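Local coordinates for ethanolamine utilization protein EutL (Clostridium perfringens E str. JGS1987, PDB 4TME) that assembles as a trimer in the shell of the ethanolamine-utilization bacterial microcompartment and binds ethanolamine, which probably controls opening of its pore, at residues Asp44-Tyr48 with Tyr64-Met68; Tyr159-Ala164 with Ala202-Val207; Ala167-Glu171 with Ala195-Ala199. All blocks are in the same frame, centred on the assembly; numbering follows the deposited sequence.

Contact 1 (Asp44-Tyr48 with Tyr64-Met68); sequences DDVTY and YARSM. With ETA (ethanolamine), chain J; ETA (ethanolamine), chain K.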
ATOM      1  N   ASP C  44     -14.146   5.531  -0.438  1.00 20.78           N
ATOM      2  CA  ASP C  44     -13.794   5.683   0.971  1.00 19.59           C
ATOM      3  C   ASP C  44     -14.220   7.033   1.578  1.00 20.15           C
ATOM      4  O   ASP C  44     -14.870   7.053   2.620  1.00 21.29           O
ATOM      5  CB  ASP C  44     -12.281   5.413   1.199  1.00 21.23           C
ATOM      6  CG  ASP C  44     -11.343   6.300   0.382  1.00 22.83           C
ATOM      7  OD1 ASP C  44     -11.768   6.969  -0.577  1.00 22.60           O
ATOM      8  OD2 ASP C  44     -10.118   6.270   0.720  1.00 23.70           O
ATOM      9  N   ASP C  45     -13.925   8.165   0.948  1.00 21.41           N
ATOM     10  CA  ASP C  45     -14.192   9.433   1.635  1.00 21.62           C
ATOM     11  C   ASP C  45     -15.695   9.727   1.751  1.00 22.18           C
ATOM     12  O   ASP C  45     -16.128  10.355   2.738  1.00 22.17           O
ATOM     13  CB  ASP C  45     -13.460  10.569   0.933  1.00 21.80           C
ATOM     14  CG  ASP C  45     -11.970  10.359   0.961  1.00 22.45           C
ATOM     15  OD1 ASP C  45     -11.413  10.350   2.085  1.00 22.98           O
ATOM     16  OD2 ASP C  45     -11.402  10.111  -0.138  1.00 22.54           O
ATOM     17  N   VAL C  46     -16.498   9.261   0.784  1.00 21.55           N
ATOM     18  CA  VAL C  46     -17.969   9.342   0.952  1.00 21.96           C
ATOM     19  C   VAL C  46     -18.377   8.502   2.152  1.00 21.16           C
ATOM     20  O   VAL C  46     -19.205   8.930   2.967  1.00 22.18           O
ATOM     21  CB  VAL C  46     -18.730   8.895  -0.312  1.00 22.82           C
ATOM     22  CG1 VAL C  46     -20.246   8.659  -0.013  1.00 22.35           C
ATOM     23  CG2 VAL C  46     -18.566   9.958  -1.399  1.00 23.78           C
ATOM     24  N   THR C  47     -17.789   7.319   2.286  1.00 20.58           N
ATOM     25  CA  THR C  47     -18.146   6.463   3.410  1.00 21.02           C
ATOM     26  C   THR C  47     -17.725   7.068   4.742  1.00 20.56           C
ATOM     27  O   THR C  47     -18.473   7.018   5.707  1.00 20.18           O
ATOM     28  CB  THR C  47     -17.546   5.063   3.228  1.00 21.17           C
ATOM     29  OG1 THR C  47     -18.112   4.508   2.038  1.00 22.10           O
ATOM     30  CG2 THR C  47     -17.884   4.138   4.405  1.00 21.52           C
ATOM     31  N   TYR C  48     -16.548   7.682   4.802  1.00 19.96           N
ATOM     32  CA  TYR C  48     -16.115   8.327   6.045  1.00 20.01           C
ATOM     33  C   TYR C  48     -17.068   9.468   6.437  1.00 20.09           C
ATOM     34  O   TYR C  48     -17.371   9.677   7.630  1.00 21.41           O
ATOM     35  CB  TYR C  48     -14.685   8.871   5.889  1.00 20.61           C
ATOM     36  CG  TYR C  48     -13.644   7.782   5.686  1.00 20.93           C
ATOM     37  CD1 TYR C  48     -13.735   6.563   6.357  1.00 20.79           C
ATOM     38  CD2 TYR C  48     -12.614   7.955   4.781  1.00 20.69           C
ATOM     39  CE1 TYR C  48     -12.781   5.553   6.147  1.00 22.26           C
ATOM     40  CE2 TYR C  48     -11.655   6.968   4.567  1.00 20.91           C
ATOM     41  CZ  TYR C  48     -11.743   5.770   5.273  1.00 22.44           C
ATOM     42  OH  TYR C  48     -10.803   4.773   5.092  1.00 24.21           O
ATOM     43  N   TYR C  64     -13.428   2.064  13.790  1.00 22.39           N
ATOM     44  CA  TYR C  64     -12.504   1.548  12.783  1.00 23.33           C
ATOM     45  C   TYR C  64     -12.864   2.126  11.430  1.00 23.30           C
ATOM     46  O   TYR C  64     -14.038   2.168  11.046  1.00 24.06           O
ATOM     47  CB  TYR C  64     -12.553   0.012  12.761  1.00 24.04           C
ATOM     48  CG  TYR C  64     -11.317  -0.634  12.145  1.00 22.66           C
ATOM     49  CD1 TYR C  64     -11.212  -0.793  10.779  1.00 22.11           C
ATOM     50  CD2 TYR C  64     -10.274  -1.069  12.944  1.00 24.15           C
ATOM     51  CE1 TYR C  64     -10.064  -1.387  10.202  1.00 22.20           C
ATOM     52  CE2 TYR C  64      -9.152  -1.659  12.392  1.00 24.44           C
ATOM     53  CZ  TYR C  64      -9.058  -1.813  11.013  1.00 23.75           C
ATOM     54  OH  TYR C  64      -7.904  -2.383  10.473  1.00 23.54           O
ATOM     55  N   ALA C  65     -11.861   2.600  10.685  1.00 22.48           N
ATOM     56  CA  ALA C  65     -12.113   3.234   9.403  1.00 22.48           C
ATOM     57  C   ALA C  65     -10.842   3.240   8.579  1.00 21.41           C
ATOM     58  O   ALA C  65      -9.927   4.028   8.863  1.00 23.11           O
ATOM     59  CB  ALA C  65     -12.614   4.682   9.605  1.00 24.25           C
ATOM     60  N   ARG C  66     -10.759   2.351   7.599  1.00 19.93           N
ATOM     61  CA  ARG C  66      -9.536   2.217   6.797  1.00 19.48           C
ATOM     62  C   ARG C  66      -9.835   2.018   5.321  1.00 19.42           C
ATOM     63  O   ARG C  66     -10.823   1.364   4.960  1.00 19.58           O
ATOM     64  CB  ARG C  66      -8.685   1.034   7.272  1.00 20.48           C
ATOM     65  CG  ARG C  66      -8.084   1.116   8.680  1.00 22.69           C
ATOM     66  CD  ARG C  66      -6.972   2.149   8.780  1.00 25.91           C
ATOM     67  NE  ARG C  66      -5.937   1.984   7.737  1.00 27.18           N
ATOM     68  CZ  ARG C  66      -4.988   1.045   7.724  1.00 29.05           C
ATOM     69  NH1 ARG C  66      -4.891   0.156   8.700  1.00 29.77           N
ATOM     70  NH2 ARG C  66      -4.105   0.998   6.721  1.00 28.52           N
ATOM     71  N   SER C  67      -8.943   2.563   4.489  1.00 20.41           N
ATOM     72  CA  SER C  67      -9.003   2.446   3.041  1.00 19.66           C
ATOM     73  C   SER C  67      -8.142   1.295   2.511  1.00 18.83           C
ATOM     74  O   SER C  67      -7.145   0.927   3.140  1.00 20.45           O
ATOM     75  CB  SER C  67      -8.533   3.767   2.403  1.00 21.62           C
ATOM     76  OG  SER C  67      -9.368   4.835   2.854  1.00 22.25           O
ATOM     77  N   MET C  68      -8.509   0.780   1.344  1.00 18.45           N
ATOM     78  CA  MET C  68      -7.810  -0.349   0.728  1.00 18.41           C
ATOM     79  C   MET C  68      -6.706   0.096  -0.238  1.00 19.17           C
ATOM     80  O   MET C  68      -6.872   1.071  -1.002  1.00 19.84           O
ATOM     81  CB  MET C  68      -8.778  -1.248  -0.042  1.00 19.96           C
ATOM     82  CG  MET C  68      -9.935  -1.766   0.787  1.00 21.71           C
ATOM     83  SD  MET C  68      -9.401  -2.910   2.073  1.00 25.06           S
ATOM     84  CE  MET C  68      -9.966  -2.109   3.528  1.00 30.94           C
TER
HETATM   85  CA  ETA J 301      -8.033  10.478   2.766  1.00 24.44           C
HETATM   86  N   ETA J 301      -9.030   9.442   2.772  1.00 21.52           N
HETATM   87  C   ETA J 301      -7.819  10.912   1.332  1.00 26.09           C
HETATM   88  O   ETA J 301      -7.196   9.874   0.596  1.00 26.76           O
HETATM   89  CA  ETA K 302     -10.929   8.348  -3.457  1.00 26.56           C
HETATM   90  N   ETA K 302     -10.314   7.123  -2.992  1.00 24.71           N
HETATM   91  C   ETA K 302     -11.951   8.059  -4.546  1.00 29.63           C
HETATM   92  O   ETA K 302     -12.935   7.144  -4.137  1.00 30.02           O

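Contact 2 (Tyr159-Ala164 with Ala202-Val207); sequences YALDAA and AFAEAV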
ATOM      1  N   TYR C 159      -1.636  21.242  -5.248  1.00 22.53           N
ATOM      2  CA  TYR C 159      -1.876  22.503  -5.929  1.00 22.96           C
ATOM      3  C   TYR C 159      -3.183  23.133  -5.459  1.00 23.83           C
ATOM      4  O   TYR C 159      -3.241  24.316  -5.148  1.00 25.04           O
ATOM      5  CB  TYR C 159      -1.898  22.247  -7.439  1.00 23.62           C
ATOM      6  CG  TYR C 159      -2.092  23.462  -8.306  1.00 26.72           C
ATOM      7  CD1 TYR C 159      -1.011  24.249  -8.676  1.00 31.53           C
ATOM      8  CD2 TYR C 159      -3.344  23.789  -8.803  1.00 27.11           C
ATOM      9  CE1 TYR C 159      -1.178  25.339  -9.486  1.00 35.60           C
ATOM     10  CE2 TYR C 159      -3.527  24.878  -9.620  1.00 30.89           C
ATOM     11  CZ  TYR C 159      -2.438  25.651  -9.961  1.00 36.43           C
ATOM     12  OH  TYR C 159      -2.619  26.742 -10.775  1.00 41.67           O
ATOM     13  N   ALA C 160      -4.220  22.317  -5.399  1.00 24.75           N
ATOM     14  CA  ALA C 160      -5.556  22.824  -5.110  1.00 24.57           C
ATOM     15  C   ALA C 160      -5.740  23.155  -3.622  1.00 24.53           C
ATOM     16  O   ALA C 160      -6.504  24.048  -3.272  1.00 25.06           O
ATOM     17  CB  ALA C 160      -6.606  21.806  -5.587  1.00 23.02           C
ATOM     18  N   LEU C 161      -5.054  22.420  -2.746  0.65 24.40           N
ATOM     19  CA  LEU C 161      -5.042  22.753  -1.327  0.65 24.27           C
ATOM     20  C   LEU C 161      -4.452  24.143  -1.087  0.65 24.95           C
ATOM     21  O   LEU C 161      -4.990  24.945  -0.320  0.65 25.53           O
ATOM     22  CB  LEU C 161      -4.262  21.706  -0.531  0.65 24.23           C
ATOM     23  CG  LEU C 161      -4.996  20.429  -0.128  0.65 24.84           C
ATOM     24  CD1 LEU C 161      -4.062  19.532   0.675  0.65 26.79           C
ATOM     25  CD2 LEU C 161      -6.277  20.710   0.662  0.65 26.60           C
ATOM     26  N   ASP C 162      -3.348  24.450  -1.767  1.00 24.78           N
ATOM     27  CA  ASP C 162      -2.768  25.776  -1.656  1.00 25.40           C
ATOM     28  C   ASP C 162      -3.771  26.839  -2.102  1.00 25.94           C
ATOM     29  O   ASP C 162      -3.937  27.865  -1.436  1.00 27.95           O
ATOM     30  CB  ASP C 162      -1.477  25.874  -2.477  1.00 27.39           C
ATOM     31  CG  ASP C 162      -0.808  27.236  -2.343  1.00 31.46           C
ATOM     32  OD1 ASP C 162      -0.285  27.531  -1.250  1.00 34.61           O
ATOM     33  OD2 ASP C 162      -0.823  27.998  -3.317  1.00 32.52           O
ATOM     34  N   ALA C 163      -4.445  26.582  -3.212  1.00 26.34           N
ATOM     35  CA  ALA C 163      -5.467  27.494  -3.708  1.00 27.67           C
ATOM     36  C   ALA C 163      -6.596  27.690  -2.697  1.00 27.31           C
ATOM     37  O   ALA C 163      -7.055  28.817  -2.490  1.00 28.88           O
ATOM     38  CB  ALA C 163      -6.023  26.975  -5.005  1.00 28.91           C
ATOM     39  N   ALA C 164      -7.023  26.588  -2.083  1.00 26.19           N
ATOM     40  CA  ALA C 164      -8.143  26.610  -1.157  1.00 26.84           C
ATOM     41  C   ALA C 164      -7.774  27.412   0.099  1.00 28.04           C
ATOM     42  O   ALA C 164      -8.567  28.225   0.580  1.00 29.22           O
ATOM     43  CB  ALA C 164      -8.553  25.211  -0.795  1.00 25.13           C
ATOM     44  N   ALA C 202     -12.917  26.783  -4.398  1.00 29.58           N
ATOM     45  CA  ALA C 202     -11.560  27.056  -4.875  1.00 29.79           C
ATOM     46  C   ALA C 202     -10.788  25.767  -5.146  1.00 27.15           C
ATOM     47  O   ALA C 202     -10.035  25.683  -6.134  1.00 27.28           O
ATOM     48  CB  ALA C 202     -10.814  27.901  -3.876  1.00 31.36           C
ATOM     49  N   PHE C 203     -10.951  24.774  -4.269  1.00 25.48           N
ATOM     50  CA  PHE C 203     -10.303  23.471  -4.437  1.00 24.15           C
ATOM     51  C   PHE C 203     -10.792  22.839  -5.743  1.00 25.39           C
ATOM     52  O   PHE C 203      -9.992  22.391  -6.563  1.00 25.27           O
ATOM     53  CB  PHE C 203     -10.598  22.562  -3.220  1.00 23.51           C
ATOM     54  CG  PHE C 203      -9.876  21.230  -3.242  1.00 23.64           C
ATOM     55  CD1 PHE C 203      -8.575  21.132  -2.775  1.00 23.70           C
ATOM     56  CD2 PHE C 203     -10.498  20.085  -3.701  1.00 24.51           C
ATOM     57  CE1 PHE C 203      -7.899  19.919  -2.795  1.00 22.74           C
ATOM     58  CE2 PHE C 203      -9.826  18.866  -3.707  1.00 23.40           C
ATOM     59  CZ  PHE C 203      -8.534  18.790  -3.258  1.00 23.10           C
ATOM     60  N   ALA C 204     -12.111  22.807  -5.938  1.00 25.80           N
ATOM     61  CA  ALA C 204     -12.666  22.212  -7.146  1.00 26.75           C
ATOM     62  C   ALA C 204     -12.129  22.905  -8.410  1.00 26.67           C
ATOM     63  O   ALA C 204     -11.742  22.245  -9.380  1.00 28.44           O
ATOM     64  CB  ALA C 204     -14.187  22.280  -7.128  1.00 27.77           C
ATOM     65  N   GLU C 205     -12.112  24.227  -8.393  1.00 25.20           N
ATOM     66  CA  GLU C 205     -11.668  25.006  -9.546  1.00 26.52           C
ATOM     67  C   GLU C 205     -10.205  24.699  -9.846  1.00 26.32           C
ATOM     68  O   GLU C 205      -9.814  24.542 -11.017  1.00 26.96           O
ATOM     69  CB  GLU C 205     -11.849  26.504  -9.293  1.00 31.26           C
ATOM     70  CG  GLU C 205     -11.497  27.358 -10.507  1.00 43.29           C
ATOM     71  CD  GLU C 205     -11.581  28.842 -10.225  1.00 61.19           C
ATOM     72  OE1 GLU C 205     -12.152  29.219  -9.180  1.00 68.04           O
ATOM     73  OE2 GLU C 205     -11.070  29.628 -11.051  1.00 69.41           O
ATOM     74  N   ALA C 206      -9.395  24.575  -8.796  1.00 27.89           N
ATOM     75  CA  ALA C 206      -7.969  24.313  -8.990  1.00 27.99           C
ATOM     76  C   ALA C 206      -7.713  22.896  -9.531  1.00 26.57           C
ATOM     77  O   ALA C 206      -6.857  22.702 -10.399  1.00 26.07           O
ATOM     78  CB  ALA C 206      -7.211  24.525  -7.691  1.00 27.56           C
ATOM     79  N   VAL C 207      -8.449  21.901  -9.042  1.00 24.44           N
ATOM     80  CA  VAL C 207      -8.299  20.550  -9.570  1.00 23.90           C
ATOM     81  C   VAL C 207      -8.691  20.530 -11.049  1.00 25.67           C
ATOM     82  O   VAL C 207      -7.989  19.939 -11.880  1.00 26.23           O
ATOM     83  CB  VAL C 207      -9.137  19.507  -8.787  1.00 23.31           C
ATOM     84  CG1 VAL C 207      -9.007  18.145  -9.453  1.00 24.98           C
ATOM     85  CG2 VAL C 207      -8.660  19.402  -7.326  1.00 22.87           C
TER

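Contact 3 (Ala167-Glu171 with Ala195-Ala199); sequences AADVE and ACKAA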
ATOM      1  N   ALA C 167      -7.755  31.109  -0.591  1.00 32.52           N
ATOM      2  CA  ALA C 167      -9.047  31.672  -1.014  1.00 36.61           C
ATOM      3  C   ALA C 167      -9.998  31.959   0.134  1.00 37.37           C
ATOM      4  O   ALA C 167     -10.931  32.758  -0.007  1.00 38.42           O
ATOM      5  CB  ALA C 167      -9.728  30.728  -1.983  1.00 38.49           C
ATOM      6  N   ALA C 168      -9.769  31.322   1.266  1.00 36.16           N
ATOM      7  CA  ALA C 168     -10.791  31.259   2.292  1.00 39.04           C
ATOM      8  C   ALA C 168     -10.172  31.394   3.667  1.00 39.21           C
ATOM      9  O   ALA C 168      -9.028  30.998   3.880  1.00 37.32           O
ATOM     10  CB  ALA C 168     -11.554  29.944   2.170  1.00 39.59           C
ATOM     11  N   ASP C 169     -10.943  31.940   4.599  1.00 40.23           N
ATOM     12  CA  ASP C 169     -10.504  32.074   5.980  1.00 41.37           C
ATOM     13  C   ASP C 169     -10.665  30.743   6.699  1.00 38.15           C
ATOM     14  O   ASP C 169     -11.564  30.572   7.538  1.00 38.84           O
ATOM     15  CB  ASP C 169     -11.302  33.174   6.700  1.00 49.51           C
ATOM     16  CG  ASP C 169     -10.678  33.574   8.030  1.00 60.74           C
ATOM     17  OD1 ASP C 169      -9.541  33.140   8.305  1.00 60.88           O
ATOM     18  OD2 ASP C 169     -11.319  34.335   8.795  1.00 70.27           O
ATOM     19  N   VAL C 170      -9.798  29.799   6.346  1.00 36.29           N
ATOM     20  CA  VAL C 170      -9.833  28.445   6.894  1.00 35.92           C
ATOM     21  C   VAL C 170      -8.492  28.017   7.496  1.00 36.48           C
ATOM     22  O   VAL C 170      -7.429  28.560   7.150  1.00 38.74           O
ATOM     23  CB  VAL C 170     -10.237  27.419   5.811  1.00 35.02           C
ATOM     24  CG1 VAL C 170     -11.686  27.662   5.378  1.00 35.41           C
ATOM     25  CG2 VAL C 170      -9.282  27.471   4.628  1.00 36.24           C
ATOM     26  N   GLU C 171      -8.565  27.057   8.417  1.00 34.41           N
ATOM     27  CA  GLU C 171      -7.411  26.505   9.115  1.00 35.81           C
ATOM     28  C   GLU C 171      -7.212  25.056   8.733  1.00 34.18           C
ATOM     29  O   GLU C 171      -8.170  24.309   8.553  1.00 33.64           O
ATOM     30  CB  GLU C 171      -7.585  26.576  10.632  1.00 42.47           C
ATOM     31  CG  GLU C 171      -7.870  27.959  11.188  1.00 54.42           C
ATOM     32  CD  GLU C 171      -8.047  27.932  12.692  1.00 65.16           C
ATOM     33  OE1 GLU C 171      -9.184  27.678  13.162  1.00 68.68           O
ATOM     34  OE2 GLU C 171      -7.043  28.150  13.403  1.00 69.10           O
ATOM     35  N   ALA C 195     -16.855  30.076   4.819  1.00 35.98           N
ATOM     36  CA  ALA C 195     -15.428  29.920   4.505  1.00 34.86           C
ATOM     37  C   ALA C 195     -15.106  28.514   4.020  1.00 33.24           C
ATOM     38  O   ALA C 195     -14.279  28.342   3.121  1.00 31.72           O
ATOM     39  CB  ALA C 195     -14.570  30.256   5.710  1.00 35.49           C
ATOM     40  N   CYS C 196     -15.741  27.503   4.604  1.00 32.20           N
ATOM     41  CA  CYS C 196     -15.520  26.129   4.144  1.00 31.14           C
ATOM     42  C   CYS C 196     -16.078  25.963   2.729  1.00 30.94           C
ATOM     43  O   CYS C 196     -15.459  25.321   1.892  1.00 30.31           O
ATOM     44  CB  CYS C 196     -16.148  25.114   5.101  1.00 30.66           C
ATOM     45  SG  CYS C 196     -15.257  24.989   6.683  1.00 32.89           S
ATOM     46  N   LYS C 197     -17.218  26.583   2.439  1.00 31.94           N
ATOM     47  CA  LYS C 197     -17.767  26.515   1.087  1.00 33.42           C
ATOM     48  C   LYS C 197     -16.843  27.207   0.069  1.00 31.76           C
ATOM     49  O   LYS C 197     -16.622  26.704  -1.045  1.00 31.77           O
ATOM     50  CB  LYS C 197     -19.160  27.141   1.050  1.00 39.98           C
ATOM     51  CG  LYS C 197     -19.776  27.211  -0.338  1.00 49.36           C
ATOM     52  CD  LYS C 197     -19.909  25.831  -0.971  1.00 58.10           C
ATOM     53  CE  LYS C 197     -20.564  25.913  -2.349  1.00 65.56           C
ATOM     54  NZ  LYS C 197     -20.484  24.619  -3.082  1.00 67.92           N
ATOM     55  N   ALA C 198     -16.274  28.337   0.458  1.00 31.87           N
ATOM     56  CA  ALA C 198     -15.344  29.055  -0.418  1.00 31.89           C
ATOM     57  C   ALA C 198     -14.090  28.184  -0.663  1.00 31.15           C
ATOM     58  O   ALA C 198     -13.514  28.191  -1.751  1.00 30.43           O
ATOM     59  CB  ALA C 198     -14.959  30.372   0.179  1.00 33.84           C
ATOM     60  N   ALA C 199     -13.668  27.443   0.351  1.00 30.32           N
ATOM     61  CA  ALA C 199     -12.486  26.591   0.200  1.00 29.51           C
ATOM     62  C   ALA C 199     -12.819  25.443  -0.759  1.00 29.25           C
ATOM     63  O   ALA C 199     -12.014  25.085  -1.634  1.00 28.89           O
ATOM     64  CB  ALA C 199     -12.020  26.054   1.561  1.00 28.43           C
TER

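Contact 1 (Asp44-Tyr48 with Tyr64-Met68)
Ser-67 OG sits between Asp-44 and Tyr-48 in a helix-on-strand contact of the first BMC domain, where segment 44-48, opening helix 44-57, runs nearly antiparallel to strand residues 64-67 (166°). Ser-67 OG donates a hydrogen bond to Asp-44 OD2 at 2.7 Å, on the carboxylate's anti lone pair, and accepts one from Tyr-48 OH, also 2.7 Å from Ser-67 OG. The two bonds form a short chain, phenol to serine to carboxylate, that fixes the rotation of the serine hydroxyl. Beside it, Ala-65 CB packs obliquely on the tyrosine ring, 3.6 Å from Tyr-48 CE1.

The two oxygens of Asp-44 have different partners: CG lies between its backbone N and carbonyl carbon (chi1 57°), turning OD2 to the strand while OD1 takes a hydrogen bond from one ethanolamine nitrogen. Glu-82 and Thr-182 also bind that ligand. Asp-45 OD1 accepts hydrogen bonds from the second ethanolamine's nitrogen and from Tyr-149 OH; Thr-180 also binds that ligand. The two carboxylates probably favour protonated amines.

Further out, Val-83 of strand 83-89 packs on Asp-44 and Tyr-48, and Tyr-134 of helix 133-139 on Tyr-48 and Ala-65. Asp-45 OD1, in plane at the Tyr-48 ring edge, lies 2.6 Å from the second ethanolamine's N.

Contact 2 (Tyr159-Ala164 with Ala202-Val207)
Ala-160 and Ala-206 meet methyl to methyl at the centre of an antiparallel helix pair in the second BMC domain. The segments 159-164 and 202-207 of helices 154-167 and 193-212 cross at 144°, with their axes 7.8 Å apart at closest approach. Small side chains permit this closeness: the CB atoms of Ala-160 and Ala-206 are 3.5 Å apart, tighter than usual for two carbons, and Ala-163 CB adds a second methyl against Ala-206 CB at 3.8 Å.

Larger groups flank this alanine seam. Phe-203 reaches across from helix 193-212 with CG anti to its backbone N (chi1 -175°), a torsion that carries the ring beside the opposing helix. Ala-160 CB approaches the ring obliquely, 3.5 Å from Phe-203 CD1, while Leu-161 N lies at its edge. Val-207, one turn further along the same helix, lays CG2 over one face of the ring, offset toward the rim. Val-207 CG2 also touches Ala-160 CB, at 3.6 Å, and so closes a cluster of three side chains.

Leu-161 and Phe-203 lie side by side and point the same way, Leu-161 CD2 being 3.9 Å from Phe-203 CE1. Both rest on Leu-150 of strand 146-152, so the helix pair and the sheet share one apolar layer. Toward the end of helix 154-167, Ala-202 CB packs on Ala-164 CA.

Tyr-159 faces a different neighbourhood, packing on Lys-14 of the third subunit, while Leu-161 meets Met-23 of that subunit. The helix pair thereby borders the trimer interface. Within the pair, Tyr-159 turns the edge of its ring to the opposite backbone, with CD2 4.0 Å from Ala-206 O.

Contact 3 (Ala167-Glu171 with Ala195-Ala199)
Ala-168 and Val-170 lean on one turn of helix 193-212 at Ala-195 to Ala-199. They belong to the link of the second BMC domain that joins helix 154-167 to strand 171-176, which pairs antiparallel with strand 185-191 ahead of helix 193-212. The apolar contacts are between small groups. Ala-168 CB sits 4.0 Å from Ala-198 CB and equally far from Ala-199 CB, its methyl lying against the helix between them. Val-170 presents one branch: with CG1 anti to its carbonyl carbon (chi1 -66°), that methyl reaches Ala-195 CB at 3.9 Å and Ala-199 CB at 4.2 Å. Leu-189 of strand 185-191 also packs on Val-170.

A second kind of contact sets carbon against backbone polar atoms. Ala-168 CB lies 3.3 Å from Ala-195 O, and Val-170 CG1 approaches the same oxygen at 3.5 Å. In the reverse sense, Asp-169 O rests against Ala-195 CB.

Hydrogen bonding stays within each segment. Ala-168 is the first residue to leave helical geometry; the inverse gamma turn centred on Asp-169, with a weak bond from Val-170 N to Ala-168 O, then redirects the chain toward strand 171-176. Ala-199 N bonds to Ala-195 O, so this carbonyl is already engaged when the two methyls press on it. Without hydrogen bonds across the segments, close fit of methyls and backbone, rather than polar pairing, joins link to helix.

In the fold
Contacts 2 and 3 are adjoining parts of one packing region on helix 193-212, in the second BMC domain. Their centres lie 11 Å apart and they touch directly, with Ala-202 CB 3.6 Å from Ala-167 CB and Ala-164 CB 3.6 Å from Ala-199 O. Contact 3 follows the chain as it leaves the helix that contact 2 has paired. Contact 1 belongs to the first BMC domain, its centre about 22 Å from that of contact 2 and 24 Å from that of contact 3, without touching either. Of the three, it alone holds residues of the ethanolamine pockets, Asp-44 and Asp-45; in contact 2, the Phe-203 side chain remains about 9 Å from a bound ethanolamine.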